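Local atomic coordinates of 4-alpha-glucanotransferase (Corynebacterium glutamicum, PDB entry 5B68), a protein that belongs to the amylomaltase (MalQ) family of TIM-barrel enzymes and carries a beta-sandwich domain ahead of the barrel. Residues S178-Q183 / D211-L216; V504-D509 / G525-S530; T529-F534 / L554-T559; P541-Q546 / L602-S607. All coordinates share one frame; numbering follows the deposited sequence.

Overall arrangement
Contacts 1, 2 and 3 lie on the eight-stranded parallel sheet of the TIM-barrel domain and build its wall, whereas contact 4 packs its outer layer. Contact 1 pairs strands 177-182 and 215-218, contact 2 brings together the end strands 504-507 and 528-531 and so closes the ring, and contact 3 pairs strand 528-531 with 553-556. Contacts 2 and 3 share T529 and S530, about 12 Å between centres; contact 1 lies about 16 and 15 Å, centre to centre, from contacts 2 and 3 and touches contact 3 through F215 and L554. Contact 4, about 14 Å from contact 3 between centres, lays the connection between the latter's strands on helix 587-607, so their segments alternate in sequence.

Contact 1: S178-Q183 / D211-L216; sequences SGVMAQ and DGADFL
A beta-alpha-beta unit of the TIM barrel is completed here: V180 on strand 177-182 and L216 on strand 215-218 form a parallel bridge, and helix 198-209 makes the crossover between them. V180 N donates to F215 O at 3.1 Å. Earlier in the pair, D214 N gives an almost straight bond to S178 O (2.8 Å). The F215 side chain turns back over the neighbouring strand because CG sits between its own backbone N and carbonyl carbon (chi1 64°). G179 CA then lies over the centre of the ring, 3.5 Å from the centroid, in a CH-pi contact; glycine suits this place because no side chain keeps the ring off the backbone. V180 turns to the helix side, meeting V208. Its CG2 branch touches the small A213 at CB (3.9 Å) and its CG1 branch touches L216 CD1 at 4.0 Å, apolar groups that fit between sheet and helix. D214 receives S380 N on OD1 and pairs with R177 through OD2. Beside that carboxylate, a water accepts S178 N at 2.9 Å.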
loop_
_atom_site.group_PDB
_atom_site.type_symbol
_atom_site.label_atom_id
_atom_site.label_comp_id
_atom_site.label_asym_id
_atom_site.label_seq_id
_atom_site.Cartn_x
_atom_site.Cartn_y
_atom_site.Cartn_z
ATOM N N SER A 178 -10.148 18.982 -2.338
ATOM C CA SER A 178 -9.087 18.880 -1.324
ATOM C C SER A 178 -9.444 17.819 -0.340
ATOM O O SER A 178 -10.620 17.455 -0.207
ATOM C CB SER A 178 -8.859 20.186 -0.559
ATOM O OG SER A 178 -9.951 20.467 0.300
ATOM N N GLY A 179 -8.449 17.405 0.421
ATOM C CA GLY A 179 -8.631 16.503 1.552
ATOM C C GLY A 179 -7.558 16.704 2.570
ATOM O O GLY A 179 -6.807 17.649 2.443
ATOM N N VAL A 180 -7.544 15.843 3.597
ATOM C CA VAL A 180 -6.690 15.932 4.715
ATOM C C VAL A 180 -6.038 14.558 4.879
ATOM O O VAL A 180 -6.697 13.515 4.663
ATOM C CB VAL A 180 -7.483 16.241 6.025
ATOM C CG1 VAL A 180 -6.582 16.142 7.258
ATOM C CG2 VAL A 180 -8.186 17.626 5.963
ATOM N N MET A 181 -4.767 14.545 5.211
ATOM C CA MET A 181 -4.070 13.307 5.623
ATOM C C MET A 181 -3.794 13.294 7.112
ATOM O O MET A 181 -3.293 14.287 7.688
ATOM C CB MET A 181 -2.747 13.110 4.885
ATOM C CG MET A 181 -1.950 11.834 5.272
ATOM S SD MET A 181 -0.947 11.927 6.761
ATOM C CE MET A 181 0.518 12.670 6.038
ATOM N N ALA A 182 -4.107 12.178 7.761
ATOM C CA ALA A 182 -3.831 12.024 9.170
ATOM C C ALA A 182 -3.198 10.651 9.439
ATOM O O ALA A 182 -3.606 9.655 8.838
ATOM C CB ALA A 182 -5.068 12.133 10.006
ATOM N N GLN A 183 -2.210 10.640 10.331
ATOM C CA GLN A 183 -1.689 9.389 10.878
ATOM C C GLN A 183 -2.590 9.008 12.033
ATOM O O GLN A 183 -2.435 9.471 13.186
ATOM C CB GLN A 183 -0.234 9.539 11.287
ATOM C CG GLN A 183 0.644 9.905 10.143
ATOM C CD GLN A 183 0.880 8.747 9.180
ATOM O OE1 GLN A 183 1.457 7.749 9.590
ATOM N NE2 GLN A 183 0.484 8.882 7.917
ATOM N N ASP A 211 -15.194 21.677 7.046
ATOM C CA ASP A 211 -14.441 22.735 6.420
ATOM C C ASP A 211 -14.026 22.512 4.989
ATOM O O ASP A 211 -13.194 23.286 4.506
ATOM C CB ASP A 211 -13.264 23.133 7.310
ATOM C CG ASP A 211 -13.724 23.439 8.693
ATOM O OD1 ASP A 211 -14.469 24.416 8.828
ATOM O OD2 ASP A 211 -13.437 22.691 9.630
ATOM N N GLY A 212 -14.637 21.539 4.320
ATOM C CA GLY A 212 -14.447 21.374 2.906
ATOM C C GLY A 212 -13.715 20.127 2.422
ATOM O O GLY A 212 -13.625 19.931 1.271
ATOM N N ALA A 213 -13.104 19.354 3.321
ATOM C CA ALA A 213 -12.363 18.191 2.909
ATOM C C ALA A 213 -13.285 17.170 2.272
ATOM O O ALA A 213 -14.334 16.874 2.843
ATOM C CB ALA A 213 -11.669 17.584 4.128
ATOM N N ASP A 214 -12.863 16.586 1.147
ATOM C CA ASP A 214 -13.617 15.513 0.472
ATOM C C ASP A 214 -13.026 14.096 0.710
ATOM O O ASP A 214 -13.716 13.098 0.376
ATOM C CB ASP A 214 -13.767 15.790 -1.014
ATOM C CG ASP A 214 -15.027 16.614 -1.318
ATOM O OD1 ASP A 214 -16.080 16.250 -0.771
ATOM O OD2 ASP A 214 -14.921 17.666 -2.016
ATOM N N PHE A 215 -11.848 14.019 1.307
ATOM C CA PHE A 215 -11.308 12.746 1.715
ATOM C C PHE A 215 -10.461 12.883 2.958
ATOM O O PHE A 215 -9.998 13.949 3.263
ATOM C CB PHE A 215 -10.512 12.106 0.585
ATOM C CG PHE A 215 -9.307 12.872 0.179
ATOM C CD1 PHE A 215 -8.112 12.656 0.799
ATOM C CD2 PHE A 215 -9.360 13.781 -0.842
ATOM C CE1 PHE A 215 -6.996 13.349 0.434
ATOM C CE2 PHE A 215 -8.244 14.478 -1.216
ATOM C CZ PHE A 215 -7.064 14.261 -0.585
ATOM N N LEU A 216 -10.288 11.775 3.660
ATOM C CA LEU A 216 -9.346 11.677 4.744
ATOM C C LEU A 216 -8.392 10.504 4.438
ATOM O O LEU A 216 -8.764 9.343 4.515
ATOM C CB LEU A 216 -10.055 11.443 6.073
ATOM C CG LEU A 216 -9.146 11.321 7.265
ATOM C CD1 LEU A 216 -8.450 12.642 7.574
ATOM C CD2 LEU A 216 -9.961 10.837 8.434
HETATM O O HOH W 1 -12.930 19.453 -1.486
#

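Contact 2: V504-D509 / G525-S530; sequences VVIGED and GIMGTS
This is the seam of the TIM barrel, where strand 504-507 meets strand 528-531, the two ends of the parallel sheet, through a single backbone bridge between I506 and M527. The short strand axes approach to 5.7 Å but diverge by 60°, so pairing is brief. M527 N donates to V505 O at 2.9 Å, and G507 N returns a bond to M527 O. Just before the bridge, a water joins V505 N to G525 O; G525, whose positive phi suits glycine, ends the preceding helix in a Schellman motif. Side chains pack on both sides of this junction. V505 CG1 meets I526 CG2 at 3.9 Å, beside helix 487-500. The extended M527 chain crosses V504 at about a right angle and brings CE to V504 CG1, while its CB lies near I506 CG1. Farther along, I506 CG2 presses on T529 CG2 at 3.5 Å. G528, lacking a side chain, lets D509 OD2 approach its CA to 3.1 Å. E508 sets off from its CA away from segment 525-530; its OE2 accepts H461 N, and a bound BTB molecule, probably from the crystallisation liquor, lies about 4 Å from its side chain. T529 holds OG1 between its backbone N and carbonyl carbon (chi1 53°), where it accepts D509 N at 3.0 Å with a bend to 151°. A threonine hydroxyl thus takes over where backbone pairing stops: its methyl seals against isoleucine, while its oxygen satisfies an amide and ties down the turn after E508.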
loop_
_atom_site.group_PDB
_atom_site.type_symbol
_atom_site.label_atom_id
_atom_site.label_comp_id
_atom_site.label_asym_id
_atom_site.label_seq_id
_atom_site.Cartn_x
_atom_site.Cartn_y
_atom_site.Cartn_z
ATOM N N VAL A 504 -10.923 6.308 -6.196
ATOM C CA VAL A 504 -9.729 7.027 -6.675
ATOM C C VAL A 504 -8.561 6.098 -6.462
ATOM O O VAL A 504 -8.467 5.390 -5.397
ATOM C CB VAL A 504 -9.509 8.313 -5.862
ATOM C CG1 VAL A 504 -8.175 8.933 -6.132
ATOM C CG2 VAL A 504 -10.576 9.315 -6.240
ATOM N N VAL A 505 -7.630 6.128 -7.412
ATOM C CA VAL A 505 -6.365 5.493 -7.248
ATOM C C VAL A 505 -5.193 6.489 -7.365
ATOM O O VAL A 505 -5.047 7.145 -8.408
ATOM C CB VAL A 505 -6.130 4.323 -8.245
ATOM C CG1 VAL A 505 -4.813 3.642 -7.978
ATOM C CG2 VAL A 505 -7.275 3.321 -8.124
ATOM N N ILE A 506 -4.370 6.553 -6.335
ATOM C CA ILE A 506 -3.181 7.375 -6.348
ATOM C C ILE A 506 -1.928 6.515 -6.243
ATOM O O ILE A 506 -1.825 5.669 -5.404
ATOM C CB ILE A 506 -3.205 8.405 -5.216
ATOM C CG1 ILE A 506 -4.331 9.395 -5.454
ATOM C CG2 ILE A 506 -1.883 9.130 -5.098
ATOM C CD1 ILE A 506 -5.082 9.749 -4.201
ATOM N N GLY A 507 -0.983 6.775 -7.123
ATOM C CA GLY A 507 0.194 5.969 -7.199
ATOM C C GLY A 507 1.330 6.846 -6.835
ATOM O O GLY A 507 1.510 7.907 -7.379
ATOM N N GLU A 508 2.090 6.379 -5.879
ATOM C CA GLU A 508 3.134 7.177 -5.348
ATOM C C GLU A 508 4.262 7.057 -6.339
ATOM O O GLU A 508 4.743 5.968 -6.610
ATOM C CB GLU A 508 3.471 6.668 -3.960
ATOM C CG GLU A 508 4.447 5.526 -3.942
ATOM C CD GLU A 508 5.824 6.020 -3.655
ATOM O OE1 GLU A 508 6.269 6.964 -4.332
ATOM O OE2 GLU A 508 6.430 5.481 -2.736
ATOM N N ASP A 509 4.670 8.218 -6.815
ATOM C CA ASP A 509 5.249 8.509 -8.112
ATOM C C ASP A 509 6.707 8.970 -8.093
ATOM O O ASP A 509 7.257 9.377 -9.099
ATOM C CB ASP A 509 4.423 9.659 -8.687
ATOM C CG ASP A 509 4.374 9.651 -10.176
ATOM O OD1 ASP A 509 5.375 9.271 -10.806
ATOM O OD2 ASP A 509 3.342 10.024 -10.733
ATOM N N GLY A 525 -6.144 6.406 -15.635
ATOM C CA GLY A 525 -6.614 7.308 -14.654
ATOM C C GLY A 525 -6.071 7.180 -13.251
ATOM O O GLY A 525 -6.723 7.649 -12.312
ATOM N N ILE A 526 -4.868 6.587 -13.131
ATOM C CA ILE A 526 -4.189 6.509 -11.879
ATOM C C ILE A 526 -3.395 7.804 -11.686
ATOM O O ILE A 526 -2.575 8.176 -12.562
ATOM C CB ILE A 526 -3.319 5.268 -11.825
ATOM C CG1 ILE A 526 -4.242 4.010 -11.860
ATOM C CG2 ILE A 526 -2.437 5.270 -10.586
ATOM C CD1 ILE A 526 -3.494 2.669 -12.059
ATOM N N MET A 527 -3.590 8.435 -10.533
ATOM C CA MET A 527 -2.970 9.723 -10.232
ATOM C C MET A 527 -1.613 9.561 -9.721
ATOM O O MET A 527 -1.288 8.560 -9.050
ATOM C CB MET A 527 -3.840 10.459 -9.242
ATOM C CG MET A 527 -5.216 10.773 -9.785
ATOM S SD MET A 527 -6.162 11.785 -8.616
ATOM C CE MET A 527 -7.824 11.561 -9.250
ATOM N N GLY A 528 -0.747 10.523 -10.056
ATOM C CA GLY A 528 0.557 10.657 -9.452
ATOM C C GLY A 528 0.556 11.357 -8.109
ATOM O O GLY A 528 -0.500 11.695 -7.583
ATOM N N THR A 529 1.749 11.590 -7.563
ATOM C CA THR A 529 1.921 12.342 -6.324
ATOM C C THR A 529 2.980 13.433 -6.559
ATOM O O THR A 529 4.094 13.120 -6.967
ATOM C CB THR A 529 2.392 11.436 -5.157
ATOM O OG1 THR A 529 3.560 10.702 -5.567
ATOM C CG2 THR A 529 1.347 10.455 -4.822
ATOM N N SER A 530 2.601 14.683 -6.321
ATOM C CA SER A 530 3.496 15.837 -6.344
ATOM C C SER A 530 3.633 16.389 -4.936
ATOM O O SER A 530 2.605 16.603 -4.239
ATOM C CB SER A 530 2.862 16.887 -7.184
ATOM O OG SER A 530 2.772 16.579 -8.539
HETATM O O HOH W 2 -8.331 7.801 -9.848
#

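Contact 3: T529-F534 / L554-T559; sequences TSILWF and LTTVTT
S530 and T555 are bridged in the middle of a regular parallel ladder in the TIM barrel, their side chains next to each other on one face (S530 CB to T555 OG1 3.5 Å) and flanked by the bridges T529-L554 and I531-T556. The strand axes lie 4.7 Å apart and differ by only 15°. S530 N donates to L554 O, T556 N to S530 O at 2.9 Å, and L532 N to T556 O. This ladder is the tightly packed part, and on its other face I531 CG1 runs alongside T556 OG1. That hydroxyl, placed between backbone N and carbonyl carbon (chi1 49°), donates to T558 O at 3.0 Å and braces the turn after the strand, whereas T555 OG1 is bonded to S643. I531 CD1 and T559 CG2, 3.2 Å apart, are unusually close, so that contact is strained or imprecisely placed.

The looser side contains the short 3-10 segment 532-534. There L532 CD2 and V557 CG1 lie side by side at 3.9 Å, and W533 CD1 approaches V557 O obliquely. T558 CB stands at the indole edge, but the polar link is indirect: a water accepts W533 NE1 at 3.0 Å and binds T558 OG1 at 2.7 Å. Backbone bonds therefore fix the register, while each threonine hydroxyl has its own task: T556 satisfies a turn carbonyl, T559 OG1 is bonded to D561 N, and T558 holds the water that meets the buried indole N-H.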
loop_
_atom_site.group_PDB
_atom_site.type_symbol
_atom_site.label_atom_id
_atom_site.label_comp_id
_atom_site.label_asym_id
_atom_site.label_seq_id
_atom_site.Cartn_x
_atom_site.Cartn_y
_atom_site.Cartn_z
ATOM N N THR A 529 1.749 11.590 -7.563
ATOM C CA THR A 529 1.921 12.342 -6.324
ATOM C C THR A 529 2.980 13.433 -6.559
ATOM O O THR A 529 4.094 13.120 -6.967
ATOM C CB THR A 529 2.392 11.436 -5.157
ATOM O OG1 THR A 529 3.560 10.702 -5.567
ATOM C CG2 THR A 529 1.347 10.455 -4.822
ATOM N N SER A 530 2.601 14.683 -6.321
ATOM C CA SER A 530 3.496 15.837 -6.344
ATOM C C SER A 530 3.633 16.389 -4.936
ATOM O O SER A 530 2.605 16.603 -4.239
ATOM C CB SER A 530 2.862 16.887 -7.184
ATOM O OG SER A 530 2.772 16.579 -8.539
ATOM N N ILE A 531 4.850 16.573 -4.478
ATOM C CA ILE A 531 5.130 17.013 -3.101
ATOM C C ILE A 531 5.915 18.328 -3.221
ATOM O O ILE A 531 6.997 18.376 -3.848
ATOM C CB ILE A 531 5.921 15.934 -2.326
ATOM C CG1 ILE A 531 5.104 14.643 -2.253
ATOM C CG2 ILE A 531 6.213 16.347 -0.879
ATOM C CD1 ILE A 531 5.874 13.505 -1.576
ATOM N N LEU A 532 5.329 19.393 -2.695
ATOM C CA LEU A 532 5.816 20.749 -3.002
ATOM C C LEU A 532 7.360 20.818 -2.804
ATOM O O LEU A 532 8.064 21.251 -3.675
ATOM C CB LEU A 532 5.159 21.754 -2.039
ATOM C CG LEU A 532 5.873 23.127 -1.983
ATOM C CD1 LEU A 532 5.347 23.912 -3.145
ATOM C CD2 LEU A 532 5.679 23.880 -0.711
ATOM N N TRP A 533 7.852 20.342 -1.679
ATOM C CA TRP A 533 9.290 20.549 -1.345
ATOM C C TRP A 533 10.238 19.859 -2.335
ATOM O O TRP A 533 11.379 20.276 -2.474
ATOM C CB TRP A 533 9.613 20.081 0.058
ATOM C CG TRP A 533 8.912 20.699 1.159
ATOM C CD1 TRP A 533 8.114 20.071 2.066
ATOM C CD2 TRP A 533 8.889 22.091 1.498
ATOM N NE1 TRP A 533 7.627 20.962 2.975
ATOM C CE2 TRP A 533 8.071 22.219 2.646
ATOM C CE3 TRP A 533 9.500 23.230 0.961
ATOM C CZ2 TRP A 533 7.847 23.447 3.272
ATOM C CZ3 TRP A 533 9.246 24.465 1.555
ATOM C CH2 TRP A 533 8.428 24.563 2.690
ATOM N N PHE A 534 9.755 18.821 -3.033
ATOM C CA PHE A 534 10.575 18.100 -4.033
ATOM C C PHE A 534 10.397 18.526 -5.446
ATOM O O PHE A 534 11.099 18.026 -6.319
ATOM C CB PHE A 534 10.300 16.586 -3.946
ATOM C CG PHE A 534 10.428 16.017 -2.572
ATOM C CD1 PHE A 534 11.422 16.436 -1.703
ATOM C CD2 PHE A 534 9.592 14.979 -2.159
ATOM C CE1 PHE A 534 11.545 15.885 -0.431
ATOM C CE2 PHE A 534 9.714 14.403 -0.877
ATOM C CZ PHE A 534 10.703 14.853 -0.018
ATOM N N LEU A 554 -2.360 13.783 -7.027
ATOM C CA LEU A 554 -2.516 14.280 -5.690
ATOM C C LEU A 554 -1.317 15.190 -5.352
ATOM O O LEU A 554 -0.148 14.745 -5.340
ATOM C CB LEU A 554 -2.520 13.135 -4.678
ATOM C CG LEU A 554 -2.606 13.589 -3.193
ATOM C CD1 LEU A 554 -4.017 14.034 -2.987
ATOM C CD2 LEU A 554 -2.266 12.404 -2.348
ATOM N N THR A 555 -1.608 16.448 -5.047
ATOM C CA THR A 555 -0.551 17.405 -4.666
ATOM C C THR A 555 -0.622 17.776 -3.176
ATOM O O THR A 555 -1.704 18.114 -2.637
ATOM C CB THR A 555 -0.631 18.653 -5.570
ATOM O OG1 THR A 555 -0.378 18.240 -6.908
ATOM C CG2 THR A 555 0.459 19.648 -5.187
ATOM N N THR A 556 0.498 17.664 -2.476
ATOM C CA THR A 556 0.569 18.015 -1.071
ATOM C C THR A 556 1.748 18.952 -0.871
ATOM O O THR A 556 2.646 19.028 -1.769
ATOM C CB THR A 556 0.867 16.795 -0.143
ATOM O OG1 THR A 556 1.998 16.046 -0.659
ATOM C CG2 THR A 556 -0.285 15.987 -0.085
ATOM N N VAL A 557 1.773 19.582 0.290
ATOM C CA VAL A 557 2.945 20.376 0.690
ATOM C C VAL A 557 3.974 19.404 1.217
ATOM O O VAL A 557 5.156 19.523 0.948
ATOM C CB VAL A 557 2.621 21.384 1.787
ATOM C CG1 VAL A 557 3.891 22.071 2.283
ATOM C CG2 VAL A 557 1.544 22.355 1.327
ATOM N N THR A 558 3.518 18.457 2.026
ATOM C CA THR A 558 4.405 17.584 2.765
ATOM C C THR A 558 3.834 16.154 2.887
ATOM O O THR A 558 2.871 15.867 2.248
ATOM C CB THR A 558 4.751 18.184 4.121
ATOM O OG1 THR A 558 5.881 17.493 4.685
ATOM C CG2 THR A 558 3.573 18.159 5.072
ATOM N N THR A 559 4.529 15.265 3.580
ATOM C CA THR A 559 4.103 13.846 3.710
ATOM C C THR A 559 4.571 13.379 5.057
ATOM O O THR A 559 5.366 14.031 5.696
ATOM C CB THR A 559 4.730 12.825 2.728
ATOM O OG1 THR A 559 6.122 12.682 2.996
ATOM C CG2 THR A 559 4.507 13.204 1.329
HETATM O O HOH W 3 6.743 19.918 5.595
#

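Contact 4: P541-Q546 / L602-S607; sequences PGPRRQ and LDVAAS. With SO4 (sulfate ion), chain I.
V604 on helix 587-607 pushes its isopropyl group against the backbone of P543, R544 and R545. Its CB points toward this loop and then divides. CG1, roughly anti to the backbone N (chi1 152°), touches R544 O at 3.5 Å and R545 CA at 4.0 Å. CG2 turns instead to P543, meeting its O and, at 4.4 Å, its CB. A short branched residue suits the site, since both methyls reach the loop from one turn of helix; P543 offers a stiff apolar surface that also rests on W597. Alongside, a water accepts Q546 N at 2.9 Å and donates to V604 O. R545 brings NH1 near S607 CB, but its NE pairs with E547.

R544 leads the other way. Its chain is extended as far as CD and bends at chi3 (-70°), where NE forms a salt bridge with E535. The guanidinium presents an edge to a sulfate ion, probably from the crystallisation liquor, and a single oxygen, O3, receives both NH1 (2.7 Å) and NH2 (2.8 Å). Sharing one acceptor bends both bonds to about 140°. NH2 also reaches E548 O, which with E535 should limit the group's rotation. In the TIM barrel this is peripheral loop-on-helix packing: the connection between strands 528-531 and 553-556, which has no alpha-helix, rests on an outer helix.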
loop_
_atom_site.group_PDB
_atom_site.type_symbol
_atom_site.label_atom_id
_atom_site.label_comp_id
_atom_site.label_asym_id
_atom_site.label_seq_id
_atom_site.Cartn_x
_atom_site.Cartn_y
_atom_site.Cartn_z
ATOM N N PRO A 541 15.162 26.503 -14.337
ATOM C CA PRO A 541 15.724 25.895 -13.112
ATOM C C PRO A 541 14.994 26.406 -11.868
ATOM O O PRO A 541 14.429 27.521 -11.875
ATOM C CB PRO A 541 17.213 26.302 -13.120
ATOM C CG PRO A 541 17.424 27.142 -14.348
ATOM C CD PRO A 541 16.088 27.451 -14.980
ATOM N N GLY A 542 14.979 25.586 -10.830
ATOM C CA GLY A 542 14.303 25.957 -9.607
ATOM C C GLY A 542 12.919 25.342 -9.453
ATOM O O GLY A 542 12.541 24.405 -10.181
ATOM N N PRO A 543 12.134 25.870 -8.492
ATOM C CA PRO A 543 10.897 25.164 -8.155
ATOM C C PRO A 543 9.863 25.168 -9.251
ATOM O O PRO A 543 9.778 26.094 -10.077
ATOM C CB PRO A 543 10.386 25.932 -6.925
ATOM C CG PRO A 543 11.612 26.599 -6.334
ATOM C CD PRO A 543 12.352 27.027 -7.600
ATOM N N ARG A 544 9.010 24.156 -9.206
ATOM C CA ARG A 544 7.921 24.063 -10.137
ATOM C C ARG A 544 6.900 25.227 -10.014
ATOM O O ARG A 544 6.442 25.531 -8.913
ATOM C CB ARG A 544 7.172 22.731 -9.930
ATOM C CG ARG A 544 6.175 22.420 -11.046
ATOM C CD ARG A 544 5.481 21.076 -10.770
ATOM N NE ARG A 544 6.454 19.975 -10.949
ATOM C CZ ARG A 544 6.701 19.362 -12.101
ATOM N NH1 ARG A 544 7.636 18.388 -12.123
ATOM N NH2 ARG A 544 6.051 19.647 -13.213
ATOM N N ARG A 545 6.511 25.802 -11.130
ATOM C CA ARG A 545 5.520 26.896 -11.085
ATOM C C ARG A 545 4.110 26.325 -10.858
ATOM O O ARG A 545 3.787 25.157 -11.230
ATOM C CB ARG A 545 5.505 27.715 -12.381
ATOM C CG ARG A 545 6.854 28.395 -12.748
ATOM C CD ARG A 545 6.720 29.052 -14.115
ATOM N NE ARG A 545 5.924 30.282 -14.046
ATOM C CZ ARG A 545 6.427 31.455 -13.619
ATOM N NH1 ARG A 545 5.639 32.531 -13.583
ATOM N NH2 ARG A 545 7.717 31.552 -13.205
ATOM N N GLN A 546 3.230 27.164 -10.357
ATOM C CA GLN A 546 1.874 26.709 -10.082
ATOM C C GLN A 546 1.250 26.008 -11.250
ATOM O O GLN A 546 0.622 24.912 -11.106
ATOM C CB GLN A 546 0.984 27.863 -9.650
ATOM C CG GLN A 546 -0.407 27.455 -9.233
ATOM C CD GLN A 546 -1.107 28.647 -8.639
ATOM O OE1 GLN A 546 -1.471 29.581 -9.357
ATOM N NE2 GLN A 546 -1.287 28.619 -7.334
ATOM N N LEU A 602 9.156 30.248 -2.151
ATOM C CA LEU A 602 8.345 31.363 -1.678
ATOM C C LEU A 602 8.227 32.425 -2.778
ATOM O O LEU A 602 7.162 33.033 -2.947
ATOM C CB LEU A 602 8.933 31.941 -0.390
ATOM C CG LEU A 602 8.916 30.970 0.829
ATOM C CD1 LEU A 602 9.781 31.508 1.952
ATOM C CD2 LEU A 602 7.511 30.662 1.354
ATOM N N ASP A 603 9.325 32.664 -3.530
ATOM C CA ASP A 603 9.236 33.534 -4.717
ATOM C C ASP A 603 8.298 33.019 -5.764
ATOM O O ASP A 603 7.559 33.789 -6.415
ATOM C CB ASP A 603 10.628 33.789 -5.333
ATOM C CG ASP A 603 11.462 34.776 -4.511
ATOM O OD1 ASP A 603 10.906 35.480 -3.615
ATOM O OD2 ASP A 603 12.697 34.754 -4.721
ATOM N N VAL A 604 8.301 31.698 -5.973
ATOM C CA VAL A 604 7.364 31.146 -6.976
ATOM C C VAL A 604 5.929 31.285 -6.508
ATOM O O VAL A 604 5.039 31.535 -7.302
ATOM C CB VAL A 604 7.771 29.686 -7.365
ATOM C CG1 VAL A 604 6.609 28.862 -7.808
ATOM C CG2 VAL A 604 8.877 29.733 -8.435
ATOM N N ALA A 605 5.718 31.078 -5.203
ATOM C CA ALA A 605 4.377 31.253 -4.594
ATOM C C ALA A 605 3.864 32.697 -4.754
ATOM O O ALA A 605 2.706 32.943 -5.129
ATOM C CB ALA A 605 4.416 30.827 -3.127
ATOM N N ALA A 606 4.775 33.627 -4.574
ATOM C CA ALA A 606 4.465 35.029 -4.775
ATOM C C ALA A 606 4.158 35.364 -6.217
ATOM O O ALA A 606 3.311 36.216 -6.445
ATOM C CB ALA A 606 5.587 35.909 -4.191
ATOM N N SER A 607 4.793 34.720 -7.215
ATOM C CA SER A 607 4.409 34.936 -8.614
ATOM C C SER A 607 3.024 34.460 -8.911
ATOM O O SER A 607 2.359 34.909 -9.847
ATOM C CB SER A 607 5.381 34.205 -9.558
ATOM O OG SER A 607 6.658 34.801 -9.425
HETATM S S SO4 I . 7.019 16.920 -15.578
HETATM O O1 SO4 I . 5.530 17.016 -15.600
HETATM O O2 SO4 I . 7.563 16.929 -16.976
HETATM O O3 SO4 I . 7.651 18.047 -14.850
HETATM O O4 SO4 I . 7.339 15.689 -14.825
HETATM O O HOH W 4 3.935 29.898 -9.758
#